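Local coordinates for odorant-binding protein 2a (Homo sapiens, PDB 4RUN), which binds and carries small hydrophobic odorants, with a preference for aldehydes and large fatty acids, at residues L42-F51 with Q61-T69; Q87-Y98 with A124-K135. The protein carries 2 engineered substitutions. All coordinates share one frame; numbering follows the deposited sequence.

Overall arrangement
Both interactions involve the one curled sheet of the lipocalin barrel, the calyx in which members of this family hold their hydrophobic ligands. Interaction 1 knits two neighbouring strands of its wall together by backbone hydrogen bonds, and interaction 2 lays the helix 122-134 against the hairpin of strands 82-88 and 95-103, farther round the same sheet, by apolar packing with no hydrogen bond across. They lie on opposite sides of the chain's centre. The centres of interactions 1 and 2 are about 23 Å apart, and the nearest atoms of interactions 1 and 2 are about 5 Å apart, without touching. Lys-62 of interaction 1, on the face that probably lines the calyx, hydrogen-bonds a citrate, probably from the crystallisation liquor.

Interaction 1 (L42-F51 with Q61-T69); sequences LGGGNLEATF and QKKILMRKT
The ring of Phe-51 carries the methylene CB of Lys-62 over one face, in a CH-pi contact 3.8 Å from the ring centroid to CB and 21° off the normal. At the ring's edge, near its plane, stands Ile-64 CD1, 4.0 Å from Phe-51 CE1. Phe-51 turns CG between its own backbone N and carbonyl carbon (chi1 59°), which brings the ring alongside Lys-62. The lysine suits this place because its aliphatic root packs on the aromatic while its NZ leads off to hydrogen-bond a bound citrate, probably a crystallisation component.

On the same face of the sheet Ala-49 CB meets Met-66 SD at 4.0 Å, a diagonal contact in which the small alanine gives the long, flexible methionine space to lie, and Leu-47 lies beside Met-66 CB. The strands 47-55 and 58-66 form a beta hairpin of the lipocalin barrel; in this fold such a largely apolar face is consistent with the lining of the calyx. Six backbone bonds hold the antiparallel pair: Leu-47, Ala-49 and Phe-51 each exchange two, with Met-66, Ile-64 and Lys-62.

The other face is mixed. Glu-48 and Lys-63 cross with opposite charges near each other, yet OE2 of Glu-48 stays 4.1 Å from NZ of Lys-63, beyond a salt bridge. Thr-50 CG2 packs on Lys-63 CG at 3.6 Å, and its OG1 is bonded to Lys-38 O on strand 33-41. Farther along, Leu-65 CD1 touches Leu-42 CD1 at 3.8 Å. Leu-42 precedes a type I' turn, Gly-43 to Asn-46, that joins strand 33-41 to 47-55. Gly-44 has the positive phi that favours glycine; at Gly-45 a side chain would jam against the carbonyl O of Gly-44 and crowd Lys-68 CG.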
loop_
_atom_site.group_PDB
_atom_site.type_symbol
_atom_site.label_atom_id
_atom_site.label_comp_id
_atom_site.label_asym_id
_atom_site.label_seq_id
_atom_site.Cartn_x
_atom_site.Cartn_y
_atom_site.Cartn_z
ATOM N N LEU A 42 -9.528 -16.102 1.185
ATOM C CA LEU A 42 -9.173 -17.428 1.696
ATOM C C LEU A 42 -10.279 -18.011 2.584
ATOM O O LEU A 42 -10.038 -18.927 3.366
ATOM C CB LEU A 42 -7.864 -17.343 2.487
ATOM C CG LEU A 42 -6.672 -16.724 1.747
ATOM C CD1 LEU A 42 -5.504 -16.510 2.702
ATOM C CD2 LEU A 42 -6.267 -17.588 0.560
ATOM N N GLY A 43 -11.491 -17.482 2.458
ATOM C CA GLY A 43 -12.590 -17.890 3.318
ATOM C C GLY A 43 -12.496 -17.276 4.702
ATOM O O GLY A 43 -11.403 -16.975 5.195
ATOM N N GLY A 44 -13.657 -17.102 5.330
ATOM C CA GLY A 44 -13.756 -16.448 6.632
ATOM C C GLY A 44 -13.437 -14.963 6.591
ATOM O O GLY A 44 -13.120 -14.370 7.627
ATOM N N GLY A 45 -13.507 -14.365 5.400
ATOM C CA GLY A 45 -13.180 -12.950 5.222
ATOM C C GLY A 45 -11.695 -12.660 5.059
ATOM O O GLY A 45 -11.329 -11.580 4.598
ATOM N N ASN A 46 -10.838 -13.614 5.435
ATOM C CA ASN A 46 -9.388 -13.428 5.387
ATOM C C ASN A 46 -8.891 -13.332 3.964
ATOM O O ASN A 46 -9.394 -14.016 3.063
ATOM C CB ASN A 46 -8.649 -14.574 6.085
ATOM C CG ASN A 46 -8.952 -14.648 7.563
ATOM O OD1 ASN A 46 -10.040 -14.281 7.998
ATOM N ND2 ASN A 46 -7.989 -15.121 8.344
ATOM N N LEU A 47 -7.877 -12.496 3.778
ATOM C CA LEU A 47 -7.360 -12.204 2.455
ATOM C C LEU A 47 -5.870 -12.451 2.368
ATOM O O LEU A 47 -5.195 -12.718 3.362
ATOM C CB LEU A 47 -7.651 -10.751 2.094
ATOM C CG LEU A 47 -9.114 -10.321 2.121
ATOM C CD1 LEU A 47 -9.218 -8.848 1.766
ATOM C CD2 LEU A 47 -9.959 -11.176 1.182
ATOM N N GLU A 48 -5.372 -12.361 1.147
ATOM C CA GLU A 48 -3.974 -12.517 0.882
ATOM C C GLU A 48 -3.630 -11.623 -0.276
ATOM O O GLU A 48 -4.307 -11.648 -1.303
ATOM C CB GLU A 48 -3.703 -13.952 0.510
ATOM C CG GLU A 48 -2.258 -14.268 0.220
ATOM C CD GLU A 48 -2.130 -15.688 -0.242
ATOM O OE1 GLU A 48 -2.595 -15.983 -1.357
ATOM O OE2 GLU A 48 -1.611 -16.511 0.532
ATOM N N ALA A 49 -2.585 -10.822 -0.089
ATOM C CA ALA A 49 -2.096 -9.935 -1.124
ATOM C C ALA A 49 -0.730 -10.432 -1.565
ATOM O O ALA A 49 0.110 -10.740 -0.731
ATOM C CB ALA A 49 -2.000 -8.514 -0.593
ATOM N N THR A 50 -0.513 -10.486 -2.876
ATOM C CA THR A 50 0.768 -10.922 -3.445
ATOM C C THR A 50 1.285 -9.858 -4.399
ATOM O O THR A 50 0.526 -9.343 -5.210
ATOM C CB THR A 50 0.663 -12.281 -4.180
ATOM O OG1 THR A 50 -0.432 -12.271 -5.106
ATOM C CG2 THR A 50 0.459 -13.397 -3.190
ATOM N N PHE A 51 2.561 -9.504 -4.275
ATOM C CA PHE A 51 3.180 -8.512 -5.152
ATOM C C PHE A 51 4.698 -8.574 -5.036
ATOM O O PHE A 51 5.245 -9.249 -4.163
ATOM C CB PHE A 51 2.716 -7.097 -4.810
ATOM C CG PHE A 51 3.022 -6.690 -3.405
ATOM C CD1 PHE A 51 2.139 -6.990 -2.381
ATOM C CD2 PHE A 51 4.191 -6.006 -3.101
ATOM C CE1 PHE A 51 2.416 -6.620 -1.078
ATOM C CE2 PHE A 51 4.478 -5.630 -1.796
ATOM C CZ PHE A 51 3.588 -5.942 -0.783
ATOM N N GLN A 61 9.847 -10.204 -2.957
ATOM C CA GLN A 61 8.577 -10.868 -3.112
ATOM C C GLN A 61 7.833 -10.832 -1.800
ATOM O O GLN A 61 8.427 -11.089 -0.756
ATOM C CB GLN A 61 8.876 -12.320 -3.460
ATOM C CG GLN A 61 7.699 -13.108 -3.988
ATOM C CD GLN A 61 8.075 -13.924 -5.206
ATOM O OE1 GLN A 61 9.141 -14.540 -5.250
ATOM N NE2 GLN A 61 7.204 -13.922 -6.209
ATOM N N LYS A 62 6.539 -10.526 -1.858
ATOM C CA LYS A 62 5.703 -10.433 -0.671
ATOM C C LYS A 62 4.429 -11.223 -0.893
ATOM O O LYS A 62 3.941 -11.344 -2.012
ATOM C CB LYS A 62 5.356 -8.979 -0.366
ATOM C CG LYS A 62 6.515 -8.149 0.160
ATOM C CD LYS A 62 6.827 -8.465 1.616
ATOM C CE LYS A 62 8.216 -7.982 2.002
ATOM N NZ LYS A 62 8.595 -8.369 3.391
ATOM N N LYS A 63 3.910 -11.770 0.194
ATOM C CA LYS A 63 2.694 -12.567 0.180
ATOM C C LYS A 63 2.141 -12.441 1.579
ATOM O O LYS A 63 2.653 -13.057 2.510
ATOM C CB LYS A 63 2.995 -14.024 -0.166
ATOM C CG LYS A 63 1.788 -14.955 -0.193
ATOM C CD LYS A 63 2.168 -16.286 -0.822
ATOM C CE LYS A 63 1.008 -17.264 -0.822
ATOM N NZ LYS A 63 1.355 -18.567 -1.459
ATOM N N ILE A 64 1.112 -11.619 1.725
ATOM C CA ILE A 64 0.694 -11.172 3.036
ATOM C C ILE A 64 -0.691 -11.662 3.373
ATOM O O ILE A 64 -1.652 -11.326 2.701
ATOM C CB ILE A 64 0.694 -9.644 3.121
ATOM C CG1 ILE A 64 2.093 -9.120 2.820
ATOM C CG2 ILE A 64 0.222 -9.189 4.503
ATOM C CD1 ILE A 64 2.190 -7.613 2.808
ATOM N N LEU A 65 -0.770 -12.445 4.440
ATOM C CA LEU A 65 -2.030 -12.825 5.022
ATOM C C LEU A 65 -2.617 -11.617 5.749
ATOM O O LEU A 65 -1.987 -11.069 6.659
ATOM C CB LEU A 65 -1.803 -13.987 5.982
ATOM C CG LEU A 65 -3.003 -14.527 6.754
ATOM C CD1 LEU A 65 -4.169 -14.832 5.828
ATOM C CD2 LEU A 65 -2.597 -15.754 7.555
ATOM N N MET A 66 -3.816 -11.208 5.324
ATOM C CA MET A 66 -4.543 -10.080 5.897
ATOM C C MET A 66 -5.795 -10.609 6.580
ATOM O O MET A 66 -6.737 -11.043 5.918
ATOM C CB MET A 66 -4.960 -9.100 4.812
ATOM C CG MET A 66 -3.806 -8.450 4.075
ATOM S SD MET A 66 -4.259 -7.503 2.610
ATOM C CE MET A 66 -5.635 -6.568 3.243
ATOM N N ARG A 67 -5.817 -10.575 7.903
ATOM C CA ARG A 67 -6.928 -11.165 8.633
ATOM C C ARG A 67 -8.069 -10.168 8.836
ATOM O O ARG A 67 -7.852 -8.971 9.000
ATOM C CB ARG A 67 -6.455 -11.734 9.973
ATOM C CG ARG A 67 -5.328 -12.750 9.842
ATOM C CD ARG A 67 -5.562 -13.971 10.721
ATOM N NE ARG A 67 -4.366 -14.806 10.852
ATOM C CZ ARG A 67 -4.363 -16.129 11.025
ATOM N NH1 ARG A 67 -5.498 -16.822 11.068
ATOM N NH2 ARG A 67 -3.209 -16.776 11.138
ATOM N N LYS A 68 -9.285 -10.697 8.819
ATOM C CA LYS A 68 -10.500 -9.933 9.067
ATOM C C LYS A 68 -10.417 -9.256 10.443
ATOM O O LYS A 68 -9.681 -9.708 11.320
ATOM C CB LYS A 68 -11.681 -10.913 9.037
ATOM C CG LYS A 68 -13.086 -10.325 9.080
ATOM C CD LYS A 68 -14.034 -11.227 9.875
ATOM C CE LYS A 68 -15.476 -11.112 9.408
ATOM N NZ LYS A 68 -15.914 -9.701 9.213
ATOM N N THR A 69 -11.155 -8.165 10.621
ATOM C CA THR A 69 -11.403 -7.609 11.957
ATOM C C THR A 69 -12.868 -7.234 12.063
ATOM O O THR A 69 -13.623 -7.371 11.094
ATOM C CB THR A 69 -10.562 -6.355 12.253
ATOM O OG1 THR A 69 -11.053 -5.256 11.477
ATOM C CG2 THR A 69 -9.087 -6.602 11.958
#

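Interaction 2 (Q87-Y98 with A124-K135)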
loop_
_atom_site.group_PDB
_atom_site.type_symbol
_atom_site.label_atom_id
_atom_site.label_comp_id
_atom_site.label_asym_id
_atom_site.label_seq_id
_atom_site.Cartn_x
_atom_site.Cartn_y
_atom_site.Cartn_z
ATOM N N GLN A 87 -9.385 2.754 2.619
ATOM C CA GLN A 87 -10.352 3.849 2.653
ATOM C C GLN A 87 -10.566 4.377 1.245
ATOM O O GLN A 87 -9.626 4.463 0.458
ATOM C CB GLN A 87 -9.854 4.995 3.526
ATOM C CG GLN A 87 -9.393 4.607 4.924
ATOM C CD GLN A 87 -8.702 5.763 5.633
ATOM O OE1 GLN A 87 -8.967 6.937 5.338
ATOM N NE2 GLN A 87 -7.813 5.440 6.575
ATOM N N GLU A 88 -11.807 4.730 0.940
ATOM C CA GLU A 88 -12.144 5.339 -0.335
ATOM C C GLU A 88 -11.497 6.728 -0.347
ATOM O O GLU A 88 -11.496 7.424 0.669
ATOM C CB GLU A 88 -13.672 5.354 -0.540
ATOM C CG GLU A 88 -14.072 4.901 -1.934
ATOM C CD GLU A 88 -15.527 4.478 -2.055
ATOM O OE1 GLU A 88 -16.187 4.271 -1.022
ATOM O OE2 GLU A 88 -16.020 4.373 -3.194
ATOM N N LEU A 89 -10.849 7.080 -1.454
ATOM C CA LEU A 89 -10.272 8.408 -1.604
ATOM C C LEU A 89 -11.323 9.260 -2.326
ATOM O O LEU A 89 -11.528 9.120 -3.540
ATOM C CB LEU A 89 -8.966 8.359 -2.390
ATOM C CG LEU A 89 -8.222 9.692 -2.518
ATOM C CD1 LEU A 89 -7.876 10.282 -1.150
ATOM C CD2 LEU A 89 -6.957 9.504 -3.345
ATOM N N PRO A 90 -12.005 10.143 -1.581
ATOM C CA PRO A 90 -13.115 10.900 -2.162
ATOM C C PRO A 90 -12.767 11.774 -3.374
ATOM O O PRO A 90 -11.675 12.343 -3.454
ATOM C CB PRO A 90 -13.583 11.775 -0.997
ATOM C CG PRO A 90 -13.122 11.071 0.230
ATOM C CD PRO A 90 -11.806 10.468 -0.154
ATOM N N GLY A 91 -13.713 11.871 -4.303
ATOM C CA GLY A 91 -13.555 12.678 -5.506
ATOM C C GLY A 91 -12.862 11.962 -6.640
ATOM O O GLY A 91 -12.602 12.540 -7.699
ATOM N N THR A 92 -12.553 10.695 -6.423
ATOM C CA THR A 92 -11.908 9.901 -7.450
ATOM C C THR A 92 -12.317 8.452 -7.231
ATOM O O THR A 92 -13.107 8.136 -6.321
ATOM C CB THR A 92 -10.369 10.067 -7.446
ATOM O OG1 THR A 92 -9.785 9.107 -8.333
ATOM C CG2 THR A 92 -9.817 9.870 -6.065
ATOM N N ASP A 93 -11.775 7.584 -8.072
ATOM C CA ASP A 93 -12.140 6.178 -8.075
ATOM C C ASP A 93 -11.035 5.289 -7.499
ATOM O O ASP A 93 -10.979 4.088 -7.789
ATOM C CB ASP A 93 -12.511 5.775 -9.503
ATOM C CG ASP A 93 -13.621 6.651 -10.080
ATOM O OD1 ASP A 93 -14.649 6.837 -9.392
ATOM O OD2 ASP A 93 -13.450 7.166 -11.205
ATOM N N ASP A 94 -10.192 5.881 -6.649
ATOM C CA ASP A 94 -9.097 5.175 -6.015
ATOM C C ASP A 94 -9.321 5.091 -4.520
ATOM O O ASP A 94 -10.230 5.720 -3.967
ATOM C CB ASP A 94 -7.768 5.881 -6.288
ATOM C CG ASP A 94 -7.336 5.785 -7.732
ATOM O OD1 ASP A 94 -7.736 4.850 -8.440
ATOM O OD2 ASP A 94 -6.582 6.653 -8.183
ATOM N N TYR A 95 -8.475 4.302 -3.875
ATOM C CA TYR A 95 -8.536 4.084 -2.447
ATOM C C TYR A 95 -7.173 4.419 -1.860
ATOM O O TYR A 95 -6.183 4.504 -2.589
ATOM C CB TYR A 95 -8.842 2.625 -2.157
ATOM C CG TYR A 95 -10.255 2.171 -2.418
ATOM C CD1 TYR A 95 -10.675 1.824 -3.695
ATOM C CD2 TYR A 95 -11.150 2.024 -1.373
ATOM C CE1 TYR A 95 -11.965 1.366 -3.924
ATOM C CE2 TYR A 95 -12.437 1.578 -1.587
ATOM C CZ TYR A 95 -12.844 1.245 -2.863
ATOM O OH TYR A 95 -14.136 0.794 -3.074
ATOM N N VAL A 96 -7.135 4.574 -0.541
ATOM C CA VAL A 96 -5.879 4.696 0.190
ATOM C C VAL A 96 -5.662 3.477 1.070
ATOM O O VAL A 96 -6.575 3.026 1.749
ATOM C CB VAL A 96 -5.854 5.947 1.061
ATOM C CG1 VAL A 96 -4.608 5.971 1.932
ATOM C CG2 VAL A 96 -5.909 7.172 0.172
ATOM N N PHE A 97 -4.445 2.947 1.025
ATOM C CA PHE A 97 -4.052 1.794 1.807
ATOM C C PHE A 97 -3.096 2.328 2.852
ATOM O O PHE A 97 -1.958 2.667 2.556
ATOM C CB PHE A 97 -3.385 0.791 0.878
ATOM C CG PHE A 97 -2.836 -0.420 1.550
ATOM C CD1 PHE A 97 -1.557 -0.404 2.120
ATOM C CD2 PHE A 97 -3.551 -1.606 1.539
ATOM C CE1 PHE A 97 -1.030 -1.541 2.703
ATOM C CE2 PHE A 97 -3.026 -2.746 2.117
ATOM C CZ PHE A 97 -1.764 -2.714 2.700
ATOM N N TYR A 98 -3.587 2.434 4.074
ATOM C CA TYR A 98 -2.852 3.036 5.174
ATOM C C TYR A 98 -2.433 1.905 6.091
ATOM O O TYR A 98 -3.253 1.040 6.391
ATOM C CB TYR A 98 -3.779 4.028 5.891
ATOM C CG TYR A 98 -3.139 4.838 6.991
ATOM C CD1 TYR A 98 -2.016 5.625 6.745
ATOM C CD2 TYR A 98 -3.682 4.848 8.287
ATOM C CE1 TYR A 98 -1.429 6.379 7.762
ATOM C CE2 TYR A 98 -3.107 5.602 9.313
ATOM C CZ TYR A 98 -1.979 6.367 9.048
ATOM O OH TYR A 98 -1.414 7.119 10.061
ATOM N N ALA A 124 -6.119 12.994 -8.573
ATOM C CA ALA A 124 -6.095 11.924 -7.599
ATOM C C ALA A 124 -4.835 11.958 -6.710
ATOM O O ALA A 124 -4.906 11.743 -5.495
ATOM C CB ALA A 124 -6.203 10.601 -8.312
ATOM N N LEU A 125 -3.690 12.269 -7.310
ATOM C CA LEU A 125 -2.464 12.425 -6.545
ATOM C C LEU A 125 -2.572 13.568 -5.570
ATOM O O LEU A 125 -1.984 13.531 -4.497
ATOM C CB LEU A 125 -1.267 12.679 -7.474
ATOM C CG LEU A 125 -0.768 11.483 -8.281
ATOM C CD1 LEU A 125 0.354 11.898 -9.219
ATOM C CD2 LEU A 125 -0.294 10.394 -7.337
ATOM N N GLU A 126 -3.297 14.605 -5.958
ATOM C CA GLU A 126 -3.484 15.755 -5.100
ATOM C C GLU A 126 -4.372 15.466 -3.895
ATOM O O GLU A 126 -4.122 15.969 -2.802
ATOM C CB GLU A 126 -4.137 16.869 -5.895
ATOM C CG GLU A 126 -3.512 18.209 -5.637
ATOM C CD GLU A 126 -2.160 18.309 -6.279
ATOM O OE1 GLU A 126 -2.120 18.265 -7.519
ATOM O OE2 GLU A 126 -1.164 18.427 -5.551
ATOM N N GLU A 127 -5.437 14.707 -4.113
ATOM C CA GLU A 127 -6.315 14.301 -3.009
ATOM C C GLU A 127 -5.557 13.406 -2.035
ATOM O O GLU A 127 -5.740 13.510 -0.820
ATOM C CB GLU A 127 -7.547 13.556 -3.523
ATOM C CG GLU A 127 -8.513 14.429 -4.281
ATOM C CD GLU A 127 -9.019 15.579 -3.443
ATOM O OE1 GLU A 127 -8.925 16.728 -3.935
ATOM O OE2 GLU A 127 -9.507 15.339 -2.311
ATOM N N PHE A 128 -4.706 12.543 -2.592
ATOM C CA PHE A 128 -3.828 11.705 -1.812
ATOM C C PHE A 128 -2.917 12.533 -0.924
ATOM O O PHE A 128 -2.793 12.265 0.257
ATOM C CB PHE A 128 -2.980 10.865 -2.740
ATOM C CG PHE A 128 -2.048 9.934 -2.028
ATOM C CD1 PHE A 128 -2.553 8.939 -1.220
ATOM C CD2 PHE A 128 -0.672 10.032 -2.192
ATOM C CE1 PHE A 128 -1.712 8.056 -0.580
ATOM C CE2 PHE A 128 0.182 9.148 -1.551
ATOM C CZ PHE A 128 -0.349 8.157 -0.744
ATOM N N LYS A 129 -2.296 13.551 -1.504
ATOM C CA LYS A 129 -1.428 14.456 -0.763
ATOM C C LYS A 129 -2.196 15.136 0.364
ATOM O O LYS A 129 -1.749 15.135 1.504
ATOM C CB LYS A 129 -0.867 15.492 -1.726
ATOM C CG LYS A 129 -0.018 16.586 -1.120
ATOM C CD LYS A 129 0.553 17.428 -2.258
ATOM C CE LYS A 129 0.827 18.865 -1.848
ATOM N NZ LYS A 129 0.934 19.758 -3.039
ATOM N N LYS A 130 -3.337 15.732 0.034
ATOM C CA LYS A 130 -4.222 16.370 1.030
ATOM C C LYS A 130 -4.559 15.433 2.178
ATOM O O LYS A 130 -4.495 15.819 3.336
ATOM C CB LYS A 130 -5.541 16.811 0.381
ATOM C CG LYS A 130 -5.430 17.970 -0.580
ATOM C CD LYS A 130 -6.648 17.983 -1.498
ATOM C CE LYS A 130 -6.946 19.373 -2.039
ATOM N NZ LYS A 130 -7.461 19.301 -3.435
ATOM N N LEU A 131 -4.956 14.209 1.851
ATOM C CA LEU A 131 -5.338 13.246 2.876
ATOM C C LEU A 131 -4.114 12.840 3.703
ATOM O O LEU A 131 -4.169 12.711 4.926
ATOM C CB LEU A 131 -5.992 12.023 2.237
ATOM C CG LEU A 131 -6.305 10.831 3.161
ATOM C CD1 LEU A 131 -7.437 9.983 2.580
ATOM C CD2 LEU A 131 -5.070 9.972 3.441
ATOM N N VAL A 132 -3.008 12.643 3.015
ATOM C CA VAL A 132 -1.744 12.312 3.649
ATOM C C VAL A 132 -1.332 13.360 4.687
ATOM O O VAL A 132 -0.929 13.005 5.792
ATOM C CB VAL A 132 -0.661 12.097 2.563
ATOM C CG1 VAL A 132 0.740 12.388 3.080
ATOM C CG2 VAL A 132 -0.763 10.676 2.046
ATOM N N GLN A 133 -1.452 14.636 4.335
ATOM C CA GLN A 133 -1.085 15.737 5.228
ATOM C C GLN A 133 -1.992 15.850 6.450
ATOM O O GLN A 133 -1.538 16.220 7.538
ATOM C CB GLN A 133 -1.101 17.052 4.462
ATOM C CG GLN A 133 -0.015 17.141 3.405
ATOM C CD GLN A 133 -0.178 18.342 2.496
ATOM O OE1 GLN A 133 -1.298 18.678 2.085
ATOM N NE2 GLN A 133 0.940 18.991 2.159
ATOM N N HIS A 134 -3.278 15.562 6.241
ATOM C CA HIS A 134 -4.289 15.482 7.307
ATOM C C HIS A 134 -3.808 14.548 8.408
ATOM O O HIS A 134 -3.962 14.850 9.590
ATOM C CB HIS A 134 -5.625 14.986 6.707
ATOM C CG HIS A 134 -6.798 14.993 7.648
ATOM N ND1 HIS A 134 -7.558 13.863 7.880
ATOM C CD2 HIS A 134 -7.370 15.981 8.379
ATOM C CE1 HIS A 134 -8.528 14.148 8.729
ATOM N NE2 HIS A 134 -8.435 15.426 9.049
ATOM N N LYS A 135 -3.198 13.429 8.013
ATOM C CA LYS A 135 -2.732 12.418 8.963
ATOM C C LYS A 135 -1.330 12.649 9.545
ATOM O O LYS A 135 -0.784 11.757 10.183
ATOM C CB LYS A 135 -2.789 11.031 8.314
ATOM C CG LYS A 135 -4.190 10.590 7.921
ATOM C CD LYS A 135 -4.188 9.127 7.491
ATOM C CE LYS A 135 -5.558 8.668 7.007
ATOM N NZ LYS A 135 -6.704 9.005 7.914
#
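Leu-89 fits its branched end among Ala-124, Glu-127, Phe-128 and Leu-131, residues one to two turns apart on the helix that lipocalins pack against the outside of their beta barrel. Its CD1 meets Leu-131 CD1 at 3.8 Å, and its CD2 comes within 3.7 Å of Ala-124 O. With CG set opposite its amide nitrogen (chi1 -176°), the leucine reaches from the loop end into this groove. Beside it, Val-96 CG2 touches Leu-131 CD1 and, 4.0 Å away, Phe-128 CD1 at the edge of the ring. Ala-124 has only a methyl, which lets the helix draw close to Thr-92 and Asp-94.

Glu-127 packs CB on Leu-89 CG at 4.0 Å and lays CG near Pro-90 O; its OE1 makes a salt bridge to Lys-130 NZ at 3.0 Å. An alanine here would still press its methyl on Leu-89 but is likely to leave Lys-130 without its partner in the helix and Pro-90's carbonyl less covered. Just past the helix, Lys-135 stretches back over Tyr-98: its CD sits 3.9 Å from the ring centroid, 14° off the normal, a CH-pi contact, whereas NZ is too distant for more than a weak cation-pi attraction. A lysine suits this spot because its long aliphatic chain can cover an aromatic face while its ammonium end comes up to the amide of Gln-87, with NZ 4.0 Å from OE1.

On the strand side these groups are positioned by the antiparallel hairpin: Gln-87 and Val-96 exchange two backbone hydrogen bonds, Leu-89 N bonds Asp-94 O, and a type II turn spans Leu-89 to Thr-92. Asp-94 is turned to Lys-17, which makes a salt bridge with its OD1. Behind the first shell, Val-132 CG2 lies 3.7 Å above the plane of the Phe-128 ring, over its centre.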